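PDB 4QEO: histone-lysine N-methyltransferase, H3 lysine-9 specific SUVH4 from Arabidopsis thaliana, which methylates histone H3 at a lysine whose modification marks transcriptional repression, and binds methylated DNA, coupling histone methylation to the maintenance of non-CG DNA methylation. Local coordinates for residues 13-24 / 40-51. Numbering follows the deposited sequence.
Sequences KVTKCLRLFNKQ and GVTEMIKAKAIL. With nucleotides of chain C.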
loop_
_atom_site.group_PDB
_atom_site.type_symbol
_atom_site.label_atom_id
_atom_site.label_comp_id
_atom_site.label_asym_id
_atom_site.label_seq_id
_atom_site.Cartn_x
_atom_site.Cartn_y
_atom_site.Cartn_z
ATOM N N LYS A 13 3.882 -3.256 -13.285
ATOM C CA LYS A 13 3.405 -2.039 -13.951
ATOM C C LYS A 13 2.245 -1.399 -13.194
ATOM O O LYS A 13 2.174 -0.160 -13.075
ATOM C CB LYS A 13 2.993 -2.330 -15.393
ATOM C CG LYS A 13 4.171 -2.709 -16.286
ATOM C CD LYS A 13 3.703 -3.201 -17.638
ATOM C CE LYS A 13 2.975 -2.116 -18.409
ATOM N NZ LYS A 13 2.470 -2.617 -19.719
ATOM N N VAL A 14 1.331 -2.248 -12.709
ATOM C CA VAL A 14 0.228 -1.800 -11.864
ATOM C C VAL A 14 0.790 -1.158 -10.593
ATOM O O VAL A 14 0.433 -0.018 -10.249
ATOM C CB VAL A 14 -0.748 -2.958 -11.499
ATOM C CG1 VAL A 14 -1.739 -2.508 -10.420
ATOM C CG2 VAL A 14 -1.521 -3.445 -12.767
ATOM N N THR A 15 1.684 -1.885 -9.918
ATOM C CA THR A 15 2.315 -1.380 -8.692
ATOM C C THR A 15 2.900 0.009 -8.892
ATOM O O THR A 15 2.670 0.927 -8.093
ATOM C CB THR A 15 3.453 -2.306 -8.232
ATOM O OG1 THR A 15 2.916 -3.589 -7.917
ATOM C CG2 THR A 15 4.156 -1.729 -6.999
ATOM N N LYS A 16 3.647 0.152 -9.982
ATOM C CA LYS A 16 4.327 1.402 -10.307
ATOM C C LYS A 16 3.348 2.527 -10.557
ATOM O O LYS A 16 3.555 3.653 -10.086
ATOM C CB LYS A 16 5.227 1.198 -11.528
ATOM C CG LYS A 16 5.622 2.468 -12.248
ATOM C CD LYS A 16 6.561 2.160 -13.405
ATOM C CE LYS A 16 6.761 3.372 -14.305
ATOM N NZ LYS A 16 7.727 3.086 -15.406
ATOM N N CYS A 17 2.279 2.221 -11.305
ATOM C CA CYS A 17 1.258 3.217 -11.603
ATOM C C CYS A 17 0.586 3.722 -10.326
ATOM O O CYS A 17 0.392 4.931 -10.151
ATOM C CB CYS A 17 0.209 2.656 -12.585
ATOM S SG CYS A 17 -1.231 3.744 -12.884
ATOM N N LEU A 18 0.245 2.788 -9.444
ATOM C CA LEU A 18 -0.331 3.111 -8.138
ATOM C C LEU A 18 0.637 3.923 -7.249
ATOM O O LEU A 18 0.204 4.803 -6.506
ATOM C CB LEU A 18 -0.741 1.827 -7.421
ATOM C CG LEU A 18 -1.919 1.092 -8.102
ATOM C CD1 LEU A 18 -2.234 -0.218 -7.406
ATOM C CD2 LEU A 18 -3.136 1.970 -8.112
ATOM N N ARG A 19 1.938 3.635 -7.326
ATOM C CA ARG A 19 2.909 4.446 -6.563
ATOM C C ARG A 19 2.963 5.871 -7.100
ATOM O O ARG A 19 3.009 6.839 -6.329
ATOM C CB ARG A 19 4.315 3.822 -6.550
ATOM C CG ARG A 19 4.385 2.476 -5.848
ATOM C CD ARG A 19 5.761 1.835 -5.954
ATOM N NE ARG A 19 5.832 0.621 -5.143
ATOM C CZ ARG A 19 6.898 -0.171 -5.064
ATOM N NH1 ARG A 19 7.998 0.127 -5.742
ATOM N NH2 ARG A 19 6.869 -1.249 -4.297
ATOM N N LEU A 20 2.935 6.002 -8.425
ATOM C CA LEU A 20 2.921 7.323 -9.042
ATOM C C LEU A 20 1.676 8.118 -8.607
ATOM O O LEU A 20 1.765 9.307 -8.254
ATOM C CB LEU A 20 2.953 7.198 -10.565
ATOM C CG LEU A 20 3.726 8.243 -11.378
ATOM C CD1 LEU A 20 3.348 8.138 -12.840
ATOM C CD2 LEU A 20 3.525 9.672 -10.874
ATOM N N PHE A 21 0.511 7.468 -8.648
ATOM C CA PHE A 21 -0.707 8.129 -8.177
ATOM C C PHE A 21 -0.614 8.532 -6.698
ATOM O O PHE A 21 -1.036 9.621 -6.325
ATOM C CB PHE A 21 -1.954 7.268 -8.387
ATOM C CG PHE A 21 -3.164 7.811 -7.688
ATOM C CD1 PHE A 21 -3.797 8.952 -8.159
ATOM C CD2 PHE A 21 -3.652 7.203 -6.537
ATOM C CE1 PHE A 21 -4.910 9.466 -7.509
ATOM C CE2 PHE A 21 -4.764 7.721 -5.873
ATOM C CZ PHE A 21 -5.392 8.848 -6.358
ATOM N N ASN A 22 -0.088 7.646 -5.855
ATOM C CA ASN A 22 0.085 7.995 -4.441
ATOM C C ASN A 22 0.942 9.241 -4.276
ATOM O O ASN A 22 0.671 10.104 -3.429
ATOM C CB ASN A 22 0.731 6.852 -3.656
ATOM C CG ASN A 22 0.907 7.197 -2.184
ATOM O OD1 ASN A 22 -0.067 7.255 -1.432
ATOM N ND2 ASN A 22 2.144 7.445 -1.770
ATOM N N LYS A 23 1.989 9.326 -5.088
ATOM C CA LYS A 23 2.877 10.476 -5.017
ATOM C C LYS A 23 2.121 11.752 -5.376
ATOM O O LYS A 23 2.173 12.752 -4.635
ATOM C CB LYS A 23 4.096 10.279 -5.918
ATOM C CG LYS A 23 5.090 11.456 -5.929
ATOM C CD LYS A 23 6.177 11.176 -6.960
ATOM C CE LYS A 23 6.578 12.413 -7.732
ATOM N NZ LYS A 23 7.768 13.041 -7.123
ATOM N N GLN A 24 1.402 11.721 -6.497
ATOM C CA GLN A 24 0.632 12.904 -6.890
ATOM C C GLN A 24 -0.428 13.296 -5.853
ATOM O O GLN A 24 -0.613 14.471 -5.536
ATOM C CB GLN A 24 -0.013 12.692 -8.263
ATOM C CG GLN A 24 0.990 12.512 -9.381
ATOM C CD GLN A 24 1.721 13.805 -9.721
ATOM O OE1 GLN A 24 1.432 14.867 -9.166
ATOM N NE2 GLN A 24 2.658 13.720 -10.651
ATOM N N GLY A 40 -5.059 14.272 -8.022
ATOM C CA GLY A 40 -4.007 13.321 -8.357
ATOM C C GLY A 40 -4.259 12.645 -9.689
ATOM O O GLY A 40 -3.336 12.453 -10.507
ATOM N N VAL A 41 -5.519 12.277 -9.910
ATOM C CA VAL A 41 -5.909 11.640 -11.156
ATOM C C VAL A 41 -5.722 12.618 -12.305
ATOM O O VAL A 41 -5.169 12.271 -13.344
ATOM C CB VAL A 41 -7.391 11.154 -11.143
ATOM C CG1 VAL A 41 -7.777 10.633 -12.518
ATOM C CG2 VAL A 41 -7.619 10.089 -10.069
ATOM N N THR A 42 -6.185 13.847 -12.110
ATOM C CA THR A 42 -5.972 14.887 -13.111
ATOM C C THR A 42 -4.488 15.025 -13.492
ATOM O O THR A 42 -4.153 15.116 -14.679
ATOM C CB THR A 42 -6.508 16.233 -12.630
ATOM O OG1 THR A 42 -7.872 16.070 -12.223
ATOM C CG2 THR A 42 -6.417 17.274 -13.749
ATOM N N GLU A 43 -3.607 15.006 -12.495
ATOM C CA GLU A 43 -2.162 15.005 -12.768
ATOM C C GLU A 43 -1.752 13.803 -13.622
ATOM O O GLU A 43 -0.955 13.942 -14.555
ATOM C CB GLU A 43 -1.343 15.020 -11.475
ATOM C CG GLU A 43 -1.502 16.262 -10.640
ATOM C CD GLU A 43 -1.122 17.520 -11.392
ATOM O OE1 GLU A 43 0.005 17.615 -11.929
ATOM O OE2 GLU A 43 -1.979 18.420 -11.456
ATOM N N MET A 44 -2.307 12.629 -13.309
ATOM C CA MET A 44 -1.969 11.415 -14.054
ATOM C C MET A 44 -2.416 11.527 -15.513
ATOM O O MET A 44 -1.719 11.086 -16.422
ATOM C CB MET A 44 -2.615 10.182 -13.411
ATOM C CG MET A 44 -2.156 9.881 -11.977
ATOM S SD MET A 44 -0.544 9.100 -11.893
ATOM C CE MET A 44 -0.962 7.460 -12.511
ATOM N N ILE A 45 -3.589 12.115 -15.728
ATOM C CA ILE A 45 -4.108 12.298 -17.080
ATOM C C ILE A 45 -3.223 13.278 -17.837
ATOM O O ILE A 45 -2.858 13.040 -18.982
ATOM C CB ILE A 45 -5.576 12.779 -17.070
ATOM C CG1 ILE A 45 -6.476 11.717 -16.425
ATOM C CG2 ILE A 45 -6.068 13.083 -18.489
ATOM C CD1 ILE A 45 -7.917 12.180 -16.175
ATOM N N LYS A 46 -2.870 14.375 -17.180
ATOM C CA LYS A 46 -1.964 15.353 -17.768
ATOM C C LYS A 46 -0.664 14.697 -18.235
ATOM O O LYS A 46 -0.193 14.945 -19.336
ATOM C CB LYS A 46 -1.632 16.433 -16.746
ATOM C CG LYS A 46 -2.417 17.714 -16.912
ATOM C CD LYS A 46 -1.787 18.829 -16.110
ATOM C CE LYS A 46 -1.680 18.427 -14.634
ATOM N NZ LYS A 46 -1.992 19.532 -13.695
ATOM N N ALA A 47 -0.099 13.846 -17.389
ATOM C CA ALA A 47 1.163 13.181 -17.687
ATOM C C ALA A 47 1.045 11.962 -18.608
ATOM O O ALA A 47 2.033 11.271 -18.844
ATOM C CB ALA A 47 1.843 12.780 -16.395
ATOM N N LYS A 48 -0.150 11.698 -19.119
ATOM C CA LYS A 48 -0.398 10.477 -19.885
ATOM C C LYS A 48 0.112 9.238 -19.149
ATOM O O LYS A 48 0.759 8.371 -19.743
ATOM C CB LYS A 48 0.234 10.563 -21.279
ATOM C CG LYS A 48 -0.306 11.693 -22.140
ATOM C CD LYS A 48 -1.659 11.356 -22.740
ATOM C CE LYS A 48 -1.524 10.459 -23.966
ATOM N NZ LYS A 48 -2.803 10.359 -24.736
ATOM N N ALA A 49 -0.177 9.165 -17.850
ATOM C CA ALA A 49 0.319 8.078 -17.018
ATOM C C ALA A 49 -0.763 7.077 -16.600
ATOM O O ALA A 49 -0.504 6.225 -15.753
ATOM C CB ALA A 49 1.040 8.639 -15.776
ATOM N N ILE A 50 -1.964 7.194 -17.163
ATOM C CA ILE A 50 -3.010 6.188 -16.950
ATOM C C ILE A 50 -2.580 4.872 -17.601
ATOM O O ILE A 50 -2.423 4.801 -18.819
ATOM C CB ILE A 50 -4.377 6.617 -17.526
ATOM C CG1 ILE A 50 -4.735 8.038 -17.082
ATOM C CG2 ILE A 50 -5.490 5.626 -17.106
ATOM C CD1 ILE A 50 -4.831 8.211 -15.576
ATOM N N LEU A 51 -2.381 3.841 -16.787
ATOM C CA LEU A 51 -1.851 2.560 -17.271
ATOM C C LEU A 51 -2.662 1.928 -18.424
ATOM O O LEU A 51 -2.094 1.427 -19.405
ATOM C CB LEU A 51 -1.727 1.557 -16.118
ATOM C CG LEU A 51 -1.115 0.215 -16.517
ATOM C CD1 LEU A 51 0.306 0.439 -17.085
ATOM C CD2 LEU A 51 -1.092 -0.724 -15.323
ATOM P P DG C 9 -10.565 15.614 -15.017
ATOM O OP1 DG C 9 -9.720 15.113 -13.973
ATOM O OP2 DG C 9 -10.103 16.709 -15.818
ATOM O "O5'" DG C 9 -10.873 14.435 -16.031
ATOM C "C5'" DG C 9 -11.536 13.238 -15.597
ATOM C "C4'" DG C 9 -12.697 12.898 -16.501
ATOM O "O4'" DG C 9 -13.873 13.628 -16.104
ATOM C "C3'" DG C 9 -12.469 13.242 -17.969
ATOM O "O3'" DG C 9 -12.795 12.114 -18.775
ATOM C "C2'" DG C 9 -13.345 14.460 -18.197
ATOM C "C1'" DG C 9 -14.484 14.164 -17.259
ATOM N N9 DG C 9 -15.347 15.269 -16.849
ATOM C C8 DG C 9 -15.011 16.583 -16.667
ATOM N N7 DG C 9 -16.009 17.314 -16.256
ATOM C C5 DG C 9 -17.068 16.426 -16.163
ATOM C C6 DG C 9 -18.415 16.638 -15.782
ATOM O O6 DG C 9 -18.955 17.677 -15.414
ATOM N N1 DG C 9 -19.154 15.465 -15.845
ATOM C C2 DG C 9 -18.663 14.246 -16.219
ATOM N N2 DG C 9 -19.528 13.231 -16.194
ATOM N N3 DG C 9 -17.411 14.033 -16.574
ATOM C C4 DG C 9 -16.676 15.161 -16.529
#
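Met-44 lays its thioether along one flank of helix 13-24, the methyl CE resting 3.7 Å from SG of Cys-17 while SD faces the backbone around Phe-21. The motif is an alpha-alpha unit, two consecutive helices, 10-30 and 36-46, joined by a short connection and steeply splayed: the axes of segments 13-24 and 40-46 come within 8.8 Å and make an angle of 122°. It illustrates how two helices can be packed through side-chain contacts, with no salt bridge between the two segments. Bends at chi2 and chi3 (-78° and -72°) curl the methionine chain back, so that its end reaches the partner helix although its CB does not aim there. Next to it, the Phe-21 ring meets helix 40-46 edge-on, with CE1 3.7 Å from N of Val-41, which lies in the ring plane. Glycine at position 40 makes this close approach possible, since a CB there would collide with CE1. Ring and Val-41 both also touch Ala-73 of helix 72-78, which links the pair to the SRA part of the chain; Arg-19 and Lys-23 form salt bridges with Asp-490 and Glu-326. Beside Gly-40, Gln-24 crosses Glu-43 at about a right angle, its OE1 3.6 Å from CG of Glu-43. An alanine in place of Gln-24 is likely to uncover the CB and CG of Glu-43 and open a gap at this end of the contact. Thr-42 OG1 lies 2.7 Å from OP1 of DG9 of chain C, placing the pair against the DNA backbone. Past the Schellman turn at Lys-48, the chain comes back toward helix 13-24: Ala-49 CB touches Leu-20 CD1, and Leu-51 spreads its two branches, CD1 against CE of Lys-13, while CD2 lies 3.8 Å from CG2 of Val-14.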